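Local coordinates for protein GH86A beta-porphyranase (PDB 4AW7) that cleaves the sulfated red-algal polysaccharide porphyran at beta-1,4 linkages between beta-D-galactose and alpha-L-galactose-6-sulfate, at residues Lys369-Gln383 against Ala386-Leu400. Sequence-based numbering, arbitrary orientation.
Sequences KGERVDITSSNPDIQ and AFKDGGRLYIALDNL. With CA (calcium ion), chain C.
Gln-383 and Asp-398 form an antiparallel hydrogen-bonded pair, the backbone N of each bonded to the backbone O of the other at 2.9 Å. From CB, near Asp-398 O, the glutamine side chain runs extended (chi2 -167°) beside Asp-398, with CG against Leu-400 CD1. The same methyl meets CD at 3.4 Å and also lies near OE1, while NE2 touches Leu-400 CD2 and hydrogen-bonds Asp-398 OD2 at 3.0 Å. That oxygen sits in the amide plane but is approached on its anti side, with amide and carboxylate planes 50° apart; His-299 ND1 shares OD2, and Thr-455 OG1 bonds OD1. Replacing Gln-383 with alanine would probably leave OD2 with His-299 alone and open a gap beside Leu-400. Two residues earlier, Asp-381 O accepts from Leu-400 N at 2.8 Å, while its carboxylate chelates calcium through both oxygens, with Asn-535, Trp-536 and Gly-538 completing the protein ligands. At the other end, Phe-387 CE1 lies over the Arg-372 guanidinium, whose NH2 bonds Met-305 O, and Val-373 CG2 packs on Ala-386 CB at 3.5 Å. The two successive hairpins of this beta-sandwich sheet thus combine apolar packing around Ala-386 with buried polar groups tied to helix 293-305 and, through calcium, to the C-terminal region.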
ATOM      1  N   LYS A 369     -13.493  -9.789   8.274  1.00  8.73           N
ATOM      2  CA  LYS A 369     -14.326  -8.976   7.395  1.00  9.83           C
ATOM      3  C   LYS A 369     -15.380  -8.259   8.238  1.00  9.49           C
ATOM      4  O   LYS A 369     -15.465  -8.473   9.462  1.00  9.65           O
ATOM      5  CB  LYS A 369     -14.940  -9.831   6.306  1.00 13.39           C
ATOM      6  CG  LYS A 369     -15.923 -10.783   6.850  1.00 15.08           C
ATOM      7  CD  LYS A 369     -16.694 -11.620   5.815  1.00 23.09           C
ATOM      8  CE  LYS A 369     -15.809 -12.486   5.027  1.00 29.95           C
ATOM      9  NZ  LYS A 369     -16.477 -13.785   4.705  1.00 34.91           N
ATOM     10  N   GLY A 370     -16.213  -7.471   7.586  1.00  9.00           N
ATOM     11  CA  GLY A 370     -17.258  -6.746   8.251  1.00  9.42           C
ATOM     12  C   GLY A 370     -17.112  -5.261   8.172  1.00  8.56           C
ATOM     13  O   GLY A 370     -16.166  -4.736   7.570  1.00  9.82           O
ATOM     14  N   GLU A 371     -18.023  -4.554   8.809  1.00  8.23           N
ATOM     15  CA  GLU A 371     -17.983  -3.105   8.873  1.00  8.33           C
ATOM     16  C   GLU A 371     -16.973  -2.660   9.896  1.00  8.01           C
ATOM     17  O   GLU A 371     -16.908  -3.166  11.014  1.00  8.49           O
ATOM     18  CB  GLU A 371     -19.349  -2.550   9.220  1.00  9.10           C
ATOM     19  CG  GLU A 371     -20.344  -2.710   8.043  1.00 13.19           C
ATOM     20  CD  GLU A 371     -21.736  -2.262   8.364  1.00 14.04           C
ATOM     21  OE1 GLU A 371     -22.282  -2.774   9.348  1.00 15.75           O
ATOM     22  OE2 GLU A 371     -22.282  -1.446   7.601  1.00 17.99           O
ATOM     23  N   ARG A 372     -16.163  -1.684   9.543  1.00  7.54           N
ATOM     24  CA  ARG A 372     -15.303  -1.052  10.509  1.00  7.33           C
ATOM     25  C   ARG A 372     -16.129  -0.527  11.670  1.00  7.61           C
ATOM     26  O   ARG A 372     -17.227  -0.002  11.471  1.00  8.03           O
ATOM     27  CB  ARG A 372     -14.554   0.113   9.856  1.00  7.59           C
ATOM     28  CG  ARG A 372     -13.462  -0.308   8.931  1.00  7.24           C
ATOM     29  CD  ARG A 372     -13.017   0.850   8.064  1.00  7.11           C
ATOM     30  NE  ARG A 372     -11.816   0.525   7.279  1.00  7.24           N
ATOM     31  CZ  ARG A 372     -11.813  -0.192   6.162  1.00  6.88           C
ATOM     32  NH1 ARG A 372     -12.926  -0.647   5.589  1.00  7.43           N
ATOM     33  NH2 ARG A 372     -10.657  -0.478   5.588  1.00  7.01           N
ATOM     34  N   VAL A 373     -15.558  -0.644  12.866  1.00  8.14           N
ATOM     35  CA  VAL A 373     -16.112   0.009  14.049  1.00  8.79           C
ATOM     36  C   VAL A 373     -15.082   0.939  14.645  1.00  9.14           C
ATOM     37  O   VAL A 373     -13.894   0.867  14.312  1.00  9.88           O
ATOM     38  CB  VAL A 373     -16.661  -0.979  15.102  1.00  8.50           C
ATOM     39  CG1 VAL A 373     -17.803  -1.818  14.441  1.00 10.56           C
ATOM     40  CG2 VAL A 373     -15.549  -1.863  15.666  1.00 10.99           C
ATOM     41  N   ASP A 374     -15.520   1.841  15.523  1.00  9.12           N
ATOM     42  CA  ASP A 374     -14.583   2.843  15.988  1.00  9.72           C
ATOM     43  C   ASP A 374     -13.495   2.232  16.845  1.00  9.86           C
ATOM     44  O   ASP A 374     -13.770   1.395  17.698  1.00 10.82           O
ATOM     45  CB  ASP A 374     -15.284   3.999  16.694  1.00  9.87           C
ATOM     46  CG  ASP A 374     -14.424   5.224  16.763  1.00 11.51           C
ATOM     47  OD1 ASP A 374     -13.594   5.423  15.870  1.00 11.84           O
ATOM     48  OD2 ASP A 374     -14.533   5.986  17.716  1.00 16.17           O
ATOM     49  N   ILE A 375     -12.272   2.683  16.645  1.00 11.15           N
ATOM     50  CA  ILE A 375     -11.143   2.205  17.430  1.00 11.61           C
ATOM     51  C   ILE A 375     -10.118   3.299  17.418  1.00 13.21           C
ATOM     52  O   ILE A 375      -9.981   3.973  16.420  1.00 16.90           O
ATOM     53  CB  ILE A 375     -10.603   0.729  16.963  1.00 14.74           C
ATOM     54  CG1 ILE A 375      -9.548   0.209  17.956  1.00 14.23           C
ATOM     55  CG2 ILE A 375     -10.160   0.676  15.513  1.00 16.88           C
ATOM     56  CD1 ILE A 375      -9.204  -1.301  17.805  1.00 15.48           C
ATOM     57  N   THR A 376      -9.443   3.496  18.547  1.00 11.35           N
ATOM     58  CA  THR A 376      -8.331   4.454  18.700  1.00 12.90           C
ATOM     59  C   THR A 376      -7.181   3.786  19.425  1.00 12.00           C
ATOM     60  O   THR A 376      -7.360   2.773  20.118  1.00 12.39           O
ATOM     61  CB  THR A 376      -8.737   5.651  19.517  1.00 15.51           C
ATOM     62  OG1 THR A 376      -9.164   5.242  20.820  1.00 17.56           O
ATOM     63  CG2 THR A 376      -9.820   6.426  18.797  1.00 19.44           C
ATOM     64  N   SER A 377      -5.979   4.343  19.263  1.00 11.76           N
ATOM     65  CA  SER A 377      -4.772   3.905  19.923  1.00 10.88           C
ATOM     66  C   SER A 377      -4.005   5.145  20.323  1.00 11.41           C
ATOM     67  O   SER A 377      -3.756   6.025  19.496  1.00 12.94           O
ATOM     68  CB  SER A 377      -3.938   3.061  18.971  1.00 11.62           C
ATOM     69  OG  SER A 377      -2.749   2.696  19.575  1.00 13.79           O
ATOM     70  N   SER A 378      -3.601   5.203  21.577  1.00 11.32           N
ATOM     71  CA  SER A 378      -2.843   6.361  22.074  1.00 12.27           C
ATOM     72  C   SER A 378      -1.399   6.391  21.645  1.00 11.77           C
ATOM     73  O   SER A 378      -0.794   7.460  21.573  1.00 15.26           O
ATOM     74  CB  SER A 378      -2.935   6.377  23.604  1.00 14.45           C
ATOM     75  OG  SER A 378      -2.194   5.330  24.189  1.00 16.05           O
ATOM     76  N   ASN A 379      -0.814   5.240  21.334  1.00 11.05           N
ATOM     77  CA  ASN A 379       0.586   5.140  20.939  1.00 11.22           C
ATOM     78  C   ASN A 379       0.629   4.907  19.424  1.00 10.13           C
ATOM     79  O   ASN A 379       0.116   3.891  18.949  1.00 10.18           O
ATOM     80  CB  ASN A 379       1.219   3.970  21.692  1.00 11.68           C
ATOM     81  CG  ASN A 379       2.705   3.758  21.365  1.00 11.57           C
ATOM     82  OD1 ASN A 379       3.215   4.284  20.378  1.00 11.15           O
ATOM     83  ND2 ASN A 379       3.386   2.918  22.167  1.00 14.11           N
ATOM     84  N   PRO A 380       1.249   5.821  18.654  1.00  9.97           N
ATOM     85  CA  PRO A 380       1.265   5.623  17.211  1.00 10.91           C
ATOM     86  C   PRO A 380       2.013   4.400  16.729  1.00  9.48           C
ATOM     87  O   PRO A 380       1.809   3.961  15.591  1.00 10.55           O
ATOM     88  CB  PRO A 380       1.905   6.913  16.667  1.00 12.46           C
ATOM     89  CG  PRO A 380       2.664   7.419  17.769  1.00 12.84           C
ATOM     90  CD  PRO A 380       1.940   7.066  19.042  1.00 11.55           C
ATOM     91  N   ASP A 381       2.868   3.816  17.548  1.00  9.03           N
ATOM     92  CA  ASP A 381       3.488   2.550  17.207  1.00  9.08           C
ATOM     93  C   ASP A 381       2.565   1.368  17.309  1.00  8.67           C
ATOM     94  O   ASP A 381       2.924   0.311  16.766  1.00  9.67           O
ATOM     95  CB  ASP A 381       4.721   2.303  18.065  1.00  9.12           C
ATOM     96  CG  ASP A 381       5.806   3.283  17.796  1.00  9.51           C
ATOM     97  OD1 ASP A 381       6.146   3.490  16.614  1.00 12.18           O
ATOM     98  OD2 ASP A 381       6.413   3.851  18.735  1.00 11.79           O
ATOM     99  N   ILE A 382       1.420   1.506  17.981  1.00  8.32           N
ATOM    100  CA  ILE A 382       0.483   0.397  18.099  1.00  8.21           C
ATOM    101  C   ILE A 382      -0.640   0.682  17.102  1.00  8.63           C
ATOM    102  O   ILE A 382      -1.484   1.562  17.292  1.00  9.53           O
ATOM    103  CB  ILE A 382      -0.048   0.256  19.519  1.00  9.81           C
ATOM    104  CG1 ILE A 382       1.082   0.027  20.495  1.00 11.17           C
ATOM    105  CG2 ILE A 382      -1.105  -0.839  19.593  1.00 11.61           C
ATOM    106  CD1 ILE A 382       1.950  -1.184  20.233  1.00 14.51           C
ATOM    107  N   GLN A 383      -0.627  -0.056  15.998  1.00  8.62           N
ATOM    108  CA  GLN A 383      -1.642   0.091  14.954  1.00  8.33           C
ATOM    109  C   GLN A 383      -2.821  -0.799  15.308  1.00  8.17           C
ATOM    110  O   GLN A 383      -2.631  -1.930  15.741  1.00  8.82           O
ATOM    111  CB  GLN A 383      -1.073  -0.312  13.564  1.00  8.49           C
ATOM    112  CG  GLN A 383       0.306   0.289  13.258  1.00  9.87           C
ATOM    113  CD  GLN A 383       0.687   0.149  11.783  1.00  8.94           C
ATOM    114  OE1 GLN A 383       0.363   1.012  10.959  1.00 10.49           O
ATOM    115  NE2 GLN A 383       1.295  -0.990  11.429  1.00  9.15           N
ATOM    116  N   ALA A 386     -10.514  -2.672  13.793  1.00  7.46           N
ATOM    117  CA  ALA A 386     -11.628  -3.490  14.284  1.00  8.08           C
ATOM    118  C   ALA A 386     -12.736  -3.521  13.262  1.00  8.00           C
ATOM    119  O   ALA A 386     -13.036  -2.520  12.611  1.00  7.88           O
ATOM    120  CB  ALA A 386     -12.165  -2.934  15.612  1.00  9.69           C
ATOM    121  N   PHE A 387     -13.372  -4.678  13.154  1.00  7.82           N
ATOM    122  CA  PHE A 387     -14.458  -4.942  12.194  1.00  7.87           C
ATOM    123  C   PHE A 387     -15.512  -5.797  12.847  1.00  8.29           C
ATOM    124  O   PHE A 387     -15.208  -6.695  13.640  1.00  9.76           O
ATOM    125  CB  PHE A 387     -13.951  -5.675  10.929  1.00  8.31           C
ATOM    126  CG  PHE A 387     -12.709  -5.084  10.344  1.00  7.85           C
ATOM    127  CD1 PHE A 387     -12.787  -4.012   9.475  1.00  7.74           C
ATOM    128  CD2 PHE A 387     -11.451  -5.572  10.680  1.00  7.83           C
ATOM    129  CE1 PHE A 387     -11.632  -3.436   8.925  1.00  8.26           C
ATOM    130  CE2 PHE A 387     -10.307  -5.009  10.157  1.00  8.30           C
ATOM    131  CZ  PHE A 387     -10.391  -3.948   9.279  1.00  8.92           C
ATOM    132  N   LYS A 388     -16.768  -5.532  12.481  1.00  8.41           N
ATOM    133  CA  LYS A 388     -17.907  -6.291  12.999  1.00  9.49           C
ATOM    134  C   LYS A 388     -18.702  -6.841  11.826  1.00  9.78           C
ATOM    135  O   LYS A 388     -19.192  -6.090  10.983  1.00  9.55           O
ATOM    136  CB  LYS A 388     -18.780  -5.402  13.863  1.00  9.58           C
ATOM    137  CG  LYS A 388     -19.951  -6.112  14.533  1.00 12.38           C
ATOM    138  CD  LYS A 388     -20.916  -5.115  15.320  1.00 16.34           C
ATOM    139  CE  LYS A 388     -22.051  -5.860  16.059  1.00 20.31           C
ATOM    140  NZ  LYS A 388     -23.011  -6.560  15.142  1.00 25.00           N
ATOM    141  N   ASP A 389     -18.789  -8.159  11.760  1.00 10.63           N
ATOM    142  CA  ASP A 389     -19.522  -8.874  10.721  1.00 13.27           C
ATOM    143  C   ASP A 389     -20.632  -9.647  11.387  1.00 14.95           C
ATOM    144  O   ASP A 389     -20.402 -10.716  11.939  1.00 14.96           O
ATOM    145  CB  ASP A 389     -18.600  -9.824  10.000  1.00 15.08           C
ATOM    146  CG  ASP A 389     -19.260 -10.559   8.865  1.00 19.90           C
ATOM    147  OD1 ASP A 389     -20.212 -10.023   8.302  1.00 26.20           O
ATOM    148  OD2 ASP A 389     -18.784 -11.670   8.536  1.00 26.07           O
ATOM    149  N   GLY A 390     -21.825  -9.081  11.361  1.00 16.46           N
ATOM    150  CA  GLY A 390     -22.960  -9.664  12.065  1.00 17.55           C
ATOM    151  C   GLY A 390     -22.590  -9.868  13.525  1.00 18.22           C
ATOM    152  O   GLY A 390     -22.221  -8.914  14.213  1.00 20.20           O
ATOM    153  N   GLY A 391     -22.629 -11.126  13.949  1.00 18.43           N
ATOM    154  CA  GLY A 391     -22.333 -11.517  15.316  1.00 17.56           C
ATOM    155  C   GLY A 391     -20.881 -11.843  15.629  1.00 16.51           C
ATOM    156  O   GLY A 391     -20.613 -12.458  16.651  1.00 17.91           O
ATOM    157  N   ARG A 392     -19.948 -11.439  14.766  1.00 14.34           N
ATOM    158  CA  ARG A 392     -18.540 -11.662  15.021  1.00 13.32           C
ATOM    159  C   ARG A 392     -17.801 -10.308  15.020  1.00 11.12           C
ATOM    160  O   ARG A 392     -18.079  -9.432  14.195  1.00 11.73           O
ATOM    161  CB  ARG A 392     -17.964 -12.556  13.949  1.00 15.57           C
ATOM    162  CG  ARG A 392     -18.519 -13.963  13.950  1.00 22.33           C
ATOM    163  CD  ARG A 392     -18.051 -14.746  15.175  1.00 29.62           C
ATOM    164  NE  ARG A 392     -16.878 -15.530  14.867  1.00 34.98           N
ATOM    165  CZ  ARG A 392     -16.169 -16.241  15.738  1.00 39.52           C
ATOM    166  NH1 ARG A 392     -16.465 -16.235  17.035  1.00 41.84           N
ATOM    167  NH2 ARG A 392     -15.119 -16.943  15.305  1.00 40.99           N
ATOM    168  N   LEU A 393     -16.899 -10.147  15.968  1.00 10.48           N
ATOM    169  CA  LEU A 393     -16.041  -8.981  16.125  1.00 10.17           C
ATOM    170  C   LEU A 393     -14.582  -9.414  15.976  1.00  9.63           C
ATOM    171  O   LEU A 393     -14.152 -10.405  16.555  1.00 10.50           O
ATOM    172  CB  LEU A 393     -16.261  -8.387  17.510  1.00 11.54           C
ATOM    173  CG  LEU A 393     -15.483  -7.117  17.859  1.00 12.84           C
ATOM    174  CD1 LEU A 393     -15.854  -5.925  16.961  1.00 13.86           C
ATOM    175  CD2 LEU A 393     -15.709  -6.776  19.374  1.00 14.96           C
ATOM    176  N   TYR A 394     -13.838  -8.638  15.180  1.00  8.30           N
ATOM    177  CA  TYR A 394     -12.410  -8.842  14.936  1.00  8.42           C
ATOM    178  C   TYR A 394     -11.667  -7.612  15.391  1.00  8.73           C
ATOM    179  O   TYR A 394     -12.028  -6.507  14.984  1.00 10.01           O
ATOM    180  CB  TYR A 394     -12.112  -9.101  13.448  1.00  9.41           C
ATOM    181  CG  TYR A 394     -12.927 -10.226  12.880  1.00  9.28           C
ATOM    182  CD1 TYR A 394     -12.481 -11.535  12.993  1.00 10.94           C
ATOM    183  CD2 TYR A 394     -14.128  -9.996  12.224  1.00 10.26           C
ATOM    184  CE1 TYR A 394     -13.212 -12.576  12.501  1.00 13.11           C
ATOM    185  CE2 TYR A 394     -14.876 -11.074  11.703  1.00 11.93           C
ATOM    186  CZ  TYR A 394     -14.415 -12.362  11.892  1.00 13.33           C
ATOM    187  OH  TYR A 394     -15.187 -13.418  11.393  1.00 17.77           O
ATOM    188  N   ILE A 395     -10.641  -7.781  16.221  1.00  8.69           N
ATOM    189  CA  ILE A 395      -9.815  -6.644  16.720  1.00  9.22           C
ATOM    190  C   ILE A 395      -8.370  -7.013  16.456  1.00  8.87           C
ATOM    191  O   ILE A 395      -7.937  -8.087  16.847  1.00 10.20           O
ATOM    192  CB  ILE A 395     -10.017  -6.385  18.218  1.00  9.63           C
ATOM    193  CG1 ILE A 395     -11.478  -5.998  18.517  1.00 11.34           C
ATOM    194  CG2 ILE A 395      -9.066  -5.307  18.689  1.00 10.88           C
ATOM    195  CD1 ILE A 395     -11.831  -6.082  20.029  1.00 13.46           C
ATOM    196  N   ALA A 396      -7.638  -6.151  15.731  1.00  8.30           N
ATOM    197  CA  ALA A 396      -6.265  -6.430  15.346  1.00  8.32           C
ATOM    198  C   ALA A 396      -5.325  -5.366  15.860  1.00  7.82           C
ATOM    199  O   ALA A 396      -5.670  -4.190  15.841  1.00  8.60           O
ATOM    200  CB  ALA A 396      -6.123  -6.568  13.809  1.00  8.84           C
ATOM    201  N   LEU A 397      -4.139  -5.808  16.277  1.00  8.00           N
ATOM    202  CA  LEU A 397      -3.074  -4.921  16.791  1.00  8.27           C
ATOM    203  C   LEU A 397      -1.746  -5.317  16.187  1.00  8.09           C
ATOM    204  O   LEU A 397      -1.426  -6.497  16.080  1.00  8.59           O
ATOM    205  CB  LEU A 397      -2.975  -4.995  18.332  1.00 10.24           C
ATOM    206  CG  LEU A 397      -4.253  -4.689  19.093  1.00 11.77           C
ATOM    207  CD1 LEU A 397      -5.039  -5.956  19.364  1.00 15.46           C
ATOM    208  CD2 LEU A 397      -3.944  -3.830  20.341  1.00 15.15           C
ATOM    209  N   ASP A 398      -0.938  -4.318  15.899  1.00  8.28           N
ATOM    210  CA  ASP A 398       0.421  -4.509  15.371  1.00  8.45           C
ATOM    211  C   ASP A 398       1.384  -3.582  16.095  1.00  8.09           C
ATOM    212  O   ASP A 398       1.031  -2.439  16.346  1.00  9.88           O
ATOM    213  CB  ASP A 398       0.439  -4.182  13.867  1.00  8.98           C
ATOM    214  CG  ASP A 398       1.774  -4.432  13.225  1.00  9.80           C
ATOM    215  OD1 ASP A 398       2.232  -5.575  13.243  1.00  9.90           O
ATOM    216  OD2 ASP A 398       2.343  -3.459  12.677  1.00 10.44           O
ATOM    217  N   ASN A 399       2.557  -4.049  16.426  1.00  8.72           N
ATOM    218  CA  ASN A 399       3.554  -3.219  17.124  1.00  8.72           C
ATOM    219  C   ASN A 399       4.693  -2.833  16.175  1.00  8.63           C
ATOM    220  O   ASN A 399       5.505  -3.689  15.808  1.00 10.34           O
ATOM    221  CB  ASN A 399       4.089  -3.974  18.350  1.00  9.07           C
ATOM    222  CG  ASN A 399       5.076  -3.153  19.173  1.00  9.34           C
ATOM    223  OD1 ASN A 399       5.341  -2.011  18.866  1.00 10.37           O
ATOM    224  ND2 ASN A 399       5.571  -3.745  20.251  1.00 10.81           N
ATOM    225  N   LEU A 400       4.758  -1.559  15.817  1.00  8.57           N
ATOM    226  CA  LEU A 400       5.816  -1.001  14.983  1.00  8.68           C
ATOM    227  C   LEU A 400       7.087  -0.639  15.755  1.00 10.10           C
ATOM    228  O   LEU A 400       8.088  -0.261  15.128  1.00 11.28           O
ATOM    229  CB  LEU A 400       5.338   0.251  14.257  1.00  8.79           C
ATOM    230  CG  LEU A 400       4.267   0.098  13.171  1.00  8.50           C
ATOM    231  CD1 LEU A 400       3.649   1.463  12.895  1.00 10.47           C
ATOM    232  CD2 LEU A 400       4.820  -0.519  11.920  1.00 11.72           C
TER
HETATM  233 CA    CA C1599       7.829   5.216  17.027  1.00 10.55          CA
HETATM  234  O   HOH W   1     -21.658  -4.849  11.099  1.00 20.46           O
HETATM  235  O   HOH W   2       9.218   3.225  17.381  1.00 17.31           O
HETATM  236  O   HOH W   3       9.558   5.694  18.801  1.00 19.59           O
HETATM  237  O   HOH W   4       9.080   7.188  16.402  1.00 12.42           O